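Local coordinates for protein neuroglobin (Symsagittifera roscoffensis, PDB 4B4Y) that is a neuroglobin that binds oxygen at its heme iron and probably serves in oxygen transport or handling associated with early nervous systems, at residues M18-V23 with E139-A144; D34-F39 with P66-H71; E45-Q48 with W52-A55. All blocks are in the same frame, centred on the assembly; numbering follows the deposited sequence.

Interaction 1. Residues M18-V23 with E139-A144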
loop_
_atom_site.group_PDB
_atom_site.type_symbol
_atom_site.label_atom_id
_atom_site.label_comp_id
_atom_site.label_asym_id
_atom_site.label_seq_id
_atom_site.Cartn_x
_atom_site.Cartn_y
_atom_site.Cartn_z
ATOM N N MET A 18 -12.570 26.695 8.227
ATOM C CA MET A 18 -13.520 26.031 9.149
ATOM C C MET A 18 -14.942 26.228 8.674
ATOM O O MET A 18 -15.751 25.281 8.691
ATOM C CB MET A 18 -13.361 26.526 10.598
ATOM C CG MET A 18 -12.140 25.957 11.164
ATOM S SD MET A 18 -12.521 24.266 11.623
ATOM C CE MET A 18 -11.399 24.242 13.018
ATOM N N GLU A 19 -15.232 27.406 8.140
ATOM C CA GLU A 19 -16.575 27.566 7.634
ATOM C C GLU A 19 -16.852 26.589 6.428
ATOM O O GLU A 19 -17.973 26.067 6.289
ATOM C CB GLU A 19 -16.699 28.995 7.207
ATOM C CG GLU A 19 -17.926 29.408 6.484
ATOM C CD GLU A 19 -17.751 30.884 6.007
ATOM O OE1 GLU A 19 -17.254 31.766 6.791
ATOM O OE2 GLU A 19 -18.106 31.195 4.854
ATOM N N ASP A 20 -15.838 26.271 5.603
ATOM C CA ASP A 20 -16.140 25.255 4.551
ATOM C C ASP A 20 -16.077 23.837 5.087
ATOM O O ASP A 20 -16.830 22.976 4.629
ATOM C CB ASP A 20 -15.269 25.436 3.303
ATOM C CG ASP A 20 -15.408 26.833 2.705
ATOM O OD1 ASP A 20 -16.565 27.392 2.738
ATOM O OD2 ASP A 20 -14.375 27.345 2.173
ATOM N N VAL A 21 -15.184 23.563 6.024
ATOM C CA VAL A 21 -15.232 22.259 6.661
ATOM C C VAL A 21 -16.650 21.912 7.162
ATOM O O VAL A 21 -17.131 20.804 6.889
ATOM C CB VAL A 21 -14.209 22.149 7.761
ATOM C CG1 VAL A 21 -14.411 20.872 8.557
ATOM C CG2 VAL A 21 -12.813 22.130 7.131
ATOM N N GLN A 22 -17.380 22.862 7.764
ATOM C CA GLN A 22 -18.727 22.523 8.227
ATOM C C GLN A 22 -19.627 22.116 7.116
ATOM O O GLN A 22 -20.505 21.294 7.339
ATOM C CB GLN A 22 -19.455 23.742 8.851
ATOM C CG GLN A 22 -19.067 24.122 10.220
ATOM C CD GLN A 22 -20.204 25.046 10.837
ATOM O OE1 GLN A 22 -21.347 25.101 10.322
ATOM N NE2 GLN A 22 -19.869 25.758 11.896
ATOM N N VAL A 23 -19.525 22.818 5.971
ATOM C CA VAL A 23 -20.383 22.502 4.800
ATOM C C VAL A 23 -20.039 21.101 4.330
ATOM O O VAL A 23 -20.943 20.299 4.027
ATOM C CB VAL A 23 -20.181 23.569 3.625
ATOM C CG1 VAL A 23 -20.847 23.090 2.403
ATOM C CG2 VAL A 23 -20.746 24.980 4.085
ATOM N N GLU A 139 -7.716 31.458 -1.979
ATOM C CA GLU A 139 -6.333 31.600 -1.493
ATOM C C GLU A 139 -6.155 30.888 -0.149
ATOM O O GLU A 139 -5.081 30.320 0.100
ATOM C CB GLU A 139 -5.970 33.101 -1.208
ATOM C CG GLU A 139 -5.494 33.973 -2.299
ATOM C CD GLU A 139 -4.982 35.342 -1.746
ATOM O OE1 GLU A 139 -4.096 35.377 -0.808
ATOM O OE2 GLU A 139 -5.479 36.376 -2.271
ATOM N N ALA A 140 -7.156 30.922 0.733
ATOM C CA ALA A 140 -7.016 30.181 2.019
ATOM C C ALA A 140 -6.837 28.640 1.751
ATOM O O ALA A 140 -5.919 27.975 2.306
ATOM C CB ALA A 140 -8.262 30.421 2.954
ATOM N N TRP A 141 -7.692 28.087 0.890
ATOM C CA TRP A 141 -7.551 26.628 0.527
ATOM C C TRP A 141 -6.248 26.307 -0.149
ATOM O O TRP A 141 -5.590 25.337 0.195
ATOM C CB TRP A 141 -8.699 26.237 -0.346
ATOM C CG TRP A 141 -9.868 25.923 0.429
ATOM C CD1 TRP A 141 -10.894 26.779 0.786
ATOM C CD2 TRP A 141 -10.190 24.634 0.972
ATOM N NE1 TRP A 141 -11.873 26.061 1.464
ATOM C CE2 TRP A 141 -11.415 24.769 1.656
ATOM C CE3 TRP A 141 -9.478 23.408 1.067
ATOM C CZ2 TRP A 141 -11.993 23.722 2.343
ATOM C CZ3 TRP A 141 -10.098 22.310 1.739
ATOM C CH2 TRP A 141 -11.347 22.499 2.378
ATOM N N LEU A 142 -5.757 27.194 -1.001
ATOM C CA LEU A 142 -4.491 26.911 -1.698
ATOM C C LEU A 142 -3.333 26.933 -0.736
ATOM O O LEU A 142 -2.341 26.112 -0.794
ATOM C CB LEU A 142 -4.260 27.891 -2.903
ATOM C CG LEU A 142 -5.131 27.644 -4.170
ATOM C CD1 LEU A 142 -5.175 28.849 -5.149
ATOM C CD2 LEU A 142 -4.752 26.337 -4.952
ATOM N N LYS A 143 -3.379 27.914 0.159
ATOM C CA LYS A 143 -2.327 27.962 1.185
ATOM C C LYS A 143 -2.414 26.720 2.123
ATOM O O LYS A 143 -1.401 26.049 2.435
ATOM C CB LYS A 143 -2.433 29.273 1.987
ATOM C CG LYS A 143 -1.118 29.521 2.817
ATOM C CD LYS A 143 -0.882 30.996 3.183
ATOM C CE LYS A 143 0.510 31.115 3.870
ATOM N NZ LYS A 143 0.879 32.513 4.278
ATOM N N ALA A 144 -3.603 26.408 2.564
ATOM C CA ALA A 144 -3.819 25.182 3.349
ATOM C C ALA A 144 -3.240 23.951 2.630
ATOM O O ALA A 144 -2.595 23.105 3.246
ATOM C CB ALA A 144 -5.384 24.950 3.582
#
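Trp141 and Asp20 make the whole direct contact between these two helical turns, whose nearest CA atoms, those of the same two residues, stay 9.6 Å apart. Just before it in 139-144, the methyl group of Ala140 packs on Gln13 and Ile17 of helix 11-24, so this face of helix 135-153 is already turned to its neighbour when the tryptophan is reached. Trp141 places CG beside its backbone N, anti to the carbonyl carbon (chi1 -83°), and from there the indole extends from helix 135-153 toward helix 11-24. Its NE1 donates to Asp20 OD2 at 2.9 Å in a bond that is almost straight (171°). The acceptor lies in the plane of the indole and offers its anti lone pair, the one turned away from OD1; carboxylate and ring are nearly coplanar, 15° between their planes. Further along, Trp141 CZ2 rests 3.8 Å from Asp20 CB, so CB and OD2 touch the same indole edge, at CZ2 and at NE1. This is the pairing of the first and last long helices of the globin fold, helices A and H in the usual nomenclature. The carboxylate is buried, and both its oxygens are met from helix 135-153: OD1 forms a salt bridge with Lys137, one turn before the tryptophan, and this bridge would probably stabilise the buried negative charge and limit rotation of the carboxylate, keeping OD2 turned to the indole. Past Trp141, Lys143 NZ reaches back to the carbonyl oxygens of Ala6 and Gln8, and Ala144 packs its methyl on Leu83 of helix 66-83.

Interaction 2. Residues D34-F39 with P66-H71; sequences DVLQQF and PRFKSH. With HEM (protoporphyrin IX containing Fe), chain B; OXY (oxygen molecule), chain C.
Leu36 and Phe68 form the tight centre of a helix crossing of the globin fold, helix B against helix E on the distal side of the heme; the short axes pass 10.6 Å apart at 116°. Leu36 CD2 sits over the middle of the phenyl face, 3.9 Å from the centroid of the Phe68 ring, a CH-pi contact almost on the ring normal. CG of Leu36, anti to its backbone N (chi1 -177°), heads toward helix 66-83, and chi2 then turns CD2 between two rings: it also meets the edge of His71, 4.0 Å from CD2 of the imidazole. The Gln37 side is more sparingly covered and partly exposed. There the ring edge of Phe68 touches mainly N and CB of Gln37, while the amide runs off along its own helix to Glu41 and across to Arg63. Toward the heme, CZ of Phe39 packs on methyl CMC at 3.8 Å. A valine in place of His71 would probably leave the bound oxygen without its N-H partner and the edge contact with Leu36 reduced. Heme iron holds OXY O2 at 2.0 Å, and His71 NE2 gives that same atom a weak, bent hydrogen bond of 3.0 Å and 143°.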
loop_
_atom_site.group_PDB
_atom_site.type_symbol
_atom_site.label_atom_id
_atom_site.label_comp_id
_atom_site.label_asym_id
_atom_site.label_seq_id
_atom_site.Cartn_x
_atom_site.Cartn_y
_atom_site.Cartn_z
ATOM N N ASP A 34 -14.889 11.709 -4.358
ATOM C CA ASP A 34 -15.035 12.554 -5.555
ATOM C C ASP A 34 -13.660 13.083 -5.970
ATOM O O ASP A 34 -13.344 13.030 -7.108
ATOM C CB ASP A 34 -15.979 13.785 -5.284
ATOM C CG ASP A 34 -17.452 13.401 -5.264
ATOM O OD1 ASP A 34 -17.799 12.260 -5.677
ATOM O OD2 ASP A 34 -18.276 14.214 -4.731
ATOM N N VAL A 35 -12.862 13.544 -5.018
ATOM C CA VAL A 35 -11.560 14.060 -5.296
ATOM C C VAL A 35 -10.629 12.995 -5.897
ATOM O O VAL A 35 -9.925 13.259 -6.891
ATOM C CB VAL A 35 -10.873 14.625 -4.024
ATOM C CG1 VAL A 35 -9.373 14.943 -4.288
ATOM C CG2 VAL A 35 -11.641 15.862 -3.507
ATOM N N LEU A 36 -10.563 11.827 -5.247
ATOM C CA LEU A 36 -9.626 10.794 -5.678
ATOM C C LEU A 36 -10.077 10.244 -7.088
ATOM O O LEU A 36 -9.234 9.903 -7.929
ATOM C CB LEU A 36 -9.652 9.638 -4.604
ATOM C CG LEU A 36 -8.681 8.441 -4.813
ATOM C CD1 LEU A 36 -7.284 8.949 -4.899
ATOM C CD2 LEU A 36 -8.825 7.344 -3.616
ATOM N N GLN A 37 -11.391 10.124 -7.296
ATOM C CA GLN A 37 -11.910 9.645 -8.549
ATOM C C GLN A 37 -11.554 10.652 -9.699
ATOM O O GLN A 37 -11.058 10.249 -10.766
ATOM C CB GLN A 37 -13.442 9.482 -8.482
ATOM C CG GLN A 37 -13.956 8.965 -9.838
ATOM C CD GLN A 37 -15.501 8.963 -9.946
ATOM O OE1 GLN A 37 -16.224 8.716 -8.937
ATOM N NE2 GLN A 37 -16.020 9.217 -11.192
ATOM N N GLN A 38 -11.726 11.944 -9.459
ATOM C CA GLN A 38 -11.406 12.923 -10.520
ATOM C C GLN A 38 -9.888 12.882 -10.725
ATOM O O GLN A 38 -9.414 12.985 -11.869
ATOM C CB GLN A 38 -11.810 14.326 -10.060
ATOM C CG GLN A 38 -11.603 15.438 -11.181
ATOM C CD GLN A 38 -11.646 16.903 -10.618
ATOM O OE1 GLN A 38 -11.950 17.121 -9.405
ATOM N NE2 GLN A 38 -11.323 17.908 -11.495
ATOM N N PHE A 39 -9.112 12.816 -9.620
ATOM C CA PHE A 39 -7.635 12.798 -9.727
ATOM C C PHE A 39 -7.166 11.633 -10.636
ATOM O O PHE A 39 -6.259 11.808 -11.478
ATOM C CB PHE A 39 -7.041 12.603 -8.351
ATOM C CG PHE A 39 -5.529 12.598 -8.292
ATOM C CD1 PHE A 39 -4.786 13.601 -8.822
ATOM C CD2 PHE A 39 -4.867 11.570 -7.627
ATOM C CE1 PHE A 39 -3.356 13.592 -8.715
ATOM C CE2 PHE A 39 -3.495 11.553 -7.484
ATOM C CZ PHE A 39 -2.723 12.528 -8.027
ATOM N N PRO A 66 -13.252 -1.842 -2.094
ATOM C CA PRO A 66 -12.809 -1.529 -0.694
ATOM C C PRO A 66 -11.446 -0.851 -0.554
ATOM O O PRO A 66 -11.297 -0.048 0.341
ATOM C CB PRO A 66 -12.799 -2.937 0.010
ATOM C CG PRO A 66 -13.931 -3.683 -0.769
ATOM C CD PRO A 66 -13.619 -3.279 -2.250
ATOM N N ARG A 67 -10.466 -1.167 -1.382
ATOM C CA ARG A 67 -9.164 -0.487 -1.332
ATOM C C ARG A 67 -9.167 1.010 -1.841
ATOM O O ARG A 67 -8.418 1.824 -1.358
ATOM C CB ARG A 67 -8.140 -1.328 -2.089
ATOM C CG ARG A 67 -7.901 -2.629 -1.287
ATOM C CD ARG A 67 -6.729 -3.393 -1.758
ATOM N NE ARG A 67 -6.492 -4.668 -1.047
ATOM C CZ ARG A 67 -5.579 -4.858 -0.071
ATOM N NH1 ARG A 67 -4.808 -3.841 0.395
ATOM N NH2 ARG A 67 -5.452 -6.098 0.447
ATOM N N PHE A 68 -10.039 1.352 -2.776
ATOM C CA PHE A 68 -10.285 2.743 -3.095
ATOM C C PHE A 68 -10.912 3.427 -1.877
ATOM O O PHE A 68 -10.465 4.478 -1.462
ATOM C CB PHE A 68 -11.266 2.842 -4.294
ATOM C CG PHE A 68 -11.547 4.238 -4.728
ATOM C CD1 PHE A 68 -12.491 5.020 -4.038
ATOM C CD2 PHE A 68 -10.927 4.765 -5.878
ATOM C CE1 PHE A 68 -12.821 6.360 -4.520
ATOM C CE2 PHE A 68 -11.270 6.078 -6.353
ATOM C CZ PHE A 68 -12.216 6.883 -5.668
ATOM N N LYS A 69 -11.942 2.816 -1.292
ATOM C CA LYS A 69 -12.660 3.498 -0.207
ATOM C C LYS A 69 -11.720 3.747 0.984
ATOM O O LYS A 69 -11.662 4.853 1.600
ATOM C CB LYS A 69 -13.925 2.706 0.190
ATOM C CG LYS A 69 -14.852 2.396 -1.081
ATOM C CD LYS A 69 -16.339 1.965 -0.747
ATOM C CE LYS A 69 -16.529 0.475 -0.477
ATOM N NZ LYS A 69 -16.464 0.081 1.021
ATOM N N SER A 70 -10.946 2.720 1.285
ATOM C CA SER A 70 -10.029 2.753 2.405
ATOM C C SER A 70 -8.886 3.758 2.122
ATOM O O SER A 70 -8.506 4.596 2.988
ATOM C CB SER A 70 -9.554 1.297 2.641
ATOM O OG SER A 70 -8.297 1.323 3.329
ATOM N N HIS A 71 -8.331 3.762 0.916
ATOM C CA HIS A 71 -7.304 4.842 0.664
ATOM C C HIS A 71 -7.917 6.289 0.788
ATOM O O HIS A 71 -7.331 7.199 1.297
ATOM C CB HIS A 71 -6.634 4.645 -0.716
ATOM C CG HIS A 71 -5.501 5.594 -0.951
ATOM N ND1 HIS A 71 -4.237 5.374 -0.441
ATOM C CD2 HIS A 71 -5.446 6.779 -1.616
ATOM C CE1 HIS A 71 -3.460 6.405 -0.744
ATOM N NE2 HIS A 71 -4.166 7.272 -1.454
HETATM C CHA HEM B . -0.120 7.003 0.542
HETATM C CHB HEM B . -2.015 11.185 1.967
HETATM C CHC HEM B . -0.468 13.198 -2.218
HETATM C CHD HEM B . 0.375 8.815 -3.988
HETATM C C1A HEM B . -0.752 7.956 1.304
HETATM C C2A HEM B . -1.163 7.820 2.662
HETATM C C3A HEM B . -1.691 8.956 3.049
HETATM C C4A HEM B . -1.573 9.871 1.980
HETATM C CMA HEM B . -2.277 9.327 4.455
HETATM C CAA HEM B . -0.989 6.505 3.494
HETATM C CBA HEM B . -2.296 5.745 3.438
HETATM C CGA HEM B . -2.162 4.335 3.975
HETATM O O1A HEM B . -1.535 4.068 4.994
HETATM O O2A HEM B . -2.706 3.408 3.340
HETATM C C1B HEM B . -1.732 12.145 0.971
HETATM C C2B HEM B . -1.965 13.579 1.048
HETATM C C3B HEM B . -1.518 14.136 -0.065
HETATM C C4B HEM B . -1.030 13.071 -0.925
HETATM C CMB HEM B . -2.587 14.264 2.295
HETATM C CAB HEM B . -1.591 15.626 -0.457
HETATM C CBB HEM B . -0.821 16.516 0.176
HETATM C C1C HEM B . -0.193 12.167 -3.090
HETATM C C2C HEM B . -0.043 12.256 -4.555
HETATM C C3C HEM B . 0.098 11.039 -5.041
HETATM C C4C HEM B . 0.095 10.154 -3.914
HETATM C CMC HEM B . -0.139 13.553 -5.399
HETATM C CAC HEM B . 0.324 10.650 -6.553
HETATM C CBC HEM B . -0.184 9.487 -6.974
HETATM C C1D HEM B . 0.530 7.945 -2.925
HETATM C C2D HEM B . 1.134 6.603 -2.951
HETATM C C3D HEM B . 0.942 6.137 -1.562
HETATM C C4D HEM B . 0.225 7.135 -0.803
HETATM C CMD HEM B . 1.735 5.788 -4.101
HETATM C CAD HEM B . 1.246 4.753 -0.993
HETATM C CBD HEM B . -0.194 5.003 -1.572
HETATM C CGD HEM B . -0.792 3.746 -1.351
HETATM O O1D HEM B . -1.872 3.577 -1.953
HETATM O O2D HEM B . -0.049 3.017 -0.610
HETATM N NA HEM B . -1.005 9.218 0.935
HETATM N NB HEM B . -1.162 11.902 -0.219
HETATM N NC HEM B . -0.123 10.873 -2.749
HETATM N ND HEM B . 0.104 8.207 -1.627
HETATM FE FE HEM B . -0.509 10.005 -0.894
HETATM O O1 OXY C . -3.189 10.248 -2.329
HETATM O O2 OXY C . -2.326 9.651 -1.528
#

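Interaction 3. Residues E45-Q48 with W52-A55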
loop_
_atom_site.group_PDB
_atom_site.type_symbol
_atom_site.label_atom_id
_atom_site.label_comp_id
_atom_site.label_asym_id
_atom_site.label_seq_id
_atom_site.Cartn_x
_atom_site.Cartn_y
_atom_site.Cartn_z
ATOM N N GLU A 45 -1.729 7.983 -15.166
ATOM C CA GLU A 45 -0.593 7.280 -14.560
ATOM C C GLU A 45 -0.707 6.893 -13.086
ATOM O O GLU A 45 0.153 6.112 -12.591
ATOM C CB GLU A 45 0.666 8.104 -14.722
ATOM C CG GLU A 45 0.691 9.466 -13.946
ATOM C CD GLU A 45 0.120 10.671 -14.743
ATOM O OE1 GLU A 45 -0.940 10.525 -15.397
ATOM O OE2 GLU A 45 0.765 11.754 -14.683
ATOM N N THR A 46 -1.715 7.419 -12.361
ATOM C CA THR A 46 -1.883 7.038 -10.972
ATOM C C THR A 46 -2.304 5.572 -10.841
ATOM O O THR A 46 -2.321 4.972 -9.733
ATOM C CB THR A 46 -3.034 7.872 -10.333
ATOM O OG1 THR A 46 -4.160 7.681 -11.156
ATOM C CG2 THR A 46 -2.723 9.362 -10.324
ATOM N N PHE A 47 -2.751 4.988 -11.941
ATOM C CA PHE A 47 -3.210 3.590 -11.889
ATOM C C PHE A 47 -1.948 2.684 -11.840
ATOM O O PHE A 47 -2.076 1.547 -11.414
ATOM C CB PHE A 47 -3.984 3.183 -13.132
ATOM C CG PHE A 47 -5.485 3.391 -13.043
ATOM C CD1 PHE A 47 -6.041 4.616 -13.319
ATOM C CD2 PHE A 47 -6.320 2.372 -12.704
ATOM C CE1 PHE A 47 -7.415 4.860 -13.266
ATOM C CE2 PHE A 47 -7.708 2.608 -12.646
ATOM C CZ PHE A 47 -8.233 3.888 -12.952
ATOM N N GLN A 48 -0.778 3.174 -12.249
ATOM C CA GLN A 48 0.483 2.478 -12.013
ATOM C C GLN A 48 1.121 2.866 -10.672
ATOM O O GLN A 48 1.709 2.016 -10.080
ATOM C CB GLN A 48 1.546 2.705 -13.104
ATOM C CG GLN A 48 1.006 2.529 -14.530
ATOM C CD GLN A 48 -0.005 1.363 -14.720
ATOM O OE1 GLN A 48 0.160 0.227 -14.143
ATOM N NE2 GLN A 48 -1.084 1.642 -15.539
ATOM N N TRP A 52 -2.891 -0.594 -5.381
ATOM C CA TRP A 52 -4.152 -1.245 -5.384
ATOM C C TRP A 52 -5.025 -0.918 -6.582
ATOM O O TRP A 52 -6.135 -1.492 -6.736
ATOM C CB TRP A 52 -4.875 -0.828 -4.126
ATOM C CG TRP A 52 -4.809 0.631 -3.899
ATOM C CD1 TRP A 52 -3.919 1.314 -3.095
ATOM C CD2 TRP A 52 -5.682 1.641 -4.508
ATOM N NE1 TRP A 52 -4.244 2.714 -3.138
ATOM C CE2 TRP A 52 -5.307 2.911 -3.982
ATOM C CE3 TRP A 52 -6.769 1.577 -5.395
ATOM C CZ2 TRP A 52 -5.950 4.113 -4.373
ATOM C CZ3 TRP A 52 -7.406 2.751 -5.762
ATOM C CH2 TRP A 52 -7.003 4.006 -5.242
ATOM N N ALA A 53 -4.609 0.041 -7.416
ATOM C CA ALA A 53 -5.495 0.482 -8.498
ATOM C C ALA A 53 -5.459 -0.574 -9.615
ATOM O O ALA A 53 -4.370 -1.036 -10.031
ATOM C CB ALA A 53 -4.950 1.829 -9.080
ATOM N N ASP A 54 -6.617 -0.878 -10.168
ATOM C CA ASP A 54 -6.709 -1.947 -11.161
ATOM C C ASP A 54 -6.864 -1.288 -12.525
ATOM O O ASP A 54 -7.932 -0.807 -12.891
ATOM C CB ASP A 54 -7.917 -2.835 -10.820
ATOM C CG ASP A 54 -8.118 -4.024 -11.825
ATOM O OD1 ASP A 54 -7.581 -4.057 -13.000
ATOM O OD2 ASP A 54 -8.853 -4.959 -11.392
ATOM N N ALA A 55 -5.800 -1.313 -13.276
ATOM C CA ALA A 55 -5.739 -0.703 -14.571
ATOM C C ALA A 55 -6.761 -1.208 -15.635
ATOM O O ALA A 55 -6.888 -0.587 -16.698
ATOM C CB ALA A 55 -4.333 -0.906 -15.101
#
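Phe47 and Ala53 bring the two backbones together, their CA atoms 5.1 Å apart, where the short helix 46-49 faces a non-helical run of chain. Gln48 N bonds to Glu45 O, three residues back, whereas Ala53 and Asp54 are extended (psi 138° and 105°) and pass beside the helical turn. Ala53 points its methyl at that turn: CB lies 3.7 Å from Phe47 O and 3.9 Å from CD2 of the Phe47 ring. The phenyl reaches across the extended chain, with chi1 at -91°, and turns one edge to the backbone. Its CE2 comes 3.4 Å from Asp54 O, close to the ring plane, and its CD2 lies 3.6 Å from Ala55 CA. At the outer rim, Gln48 NE2 only brushes Ala55 CB, at 4.2 Å. Lys107 of the second subunit donates to Ala53 O and more weakly to Phe47 O, so one carbonyl from each segment meets the same ammonium group. Met62 packs on Phe47 and on Asp54. The arrangement is the corner of a globin between helices C and D, here lying at the subunit interface and presenting Trp52, whose NE1 is hydrogen-bonded to a heme propionate.

How the interactions relate
Interactions 2 and 3 are neighbours on one side of the chain, with centres 11 Å apart, and they touch: the indole of Trp52 packs on His71 (CZ2 to CG, 3.8 Å), and Phe39 CE2 meets Thr46 CG2 at 3.7 Å. Together they border the distal heme pocket, where Trp52 and His71 both approach the same propionate oxygen, O1D. Interaction 1 lies across the chain's centre, 21 Å from interaction 2 and 29 Å from interaction 3, centre to centre. It reaches no ligand; its Trp141 side chain stays about 11 Å from the heme. In sequence, 45-55 is nested within the span closed by 34-39 and 66-71, which itself lies inside that closed by 18-23 and 139-144.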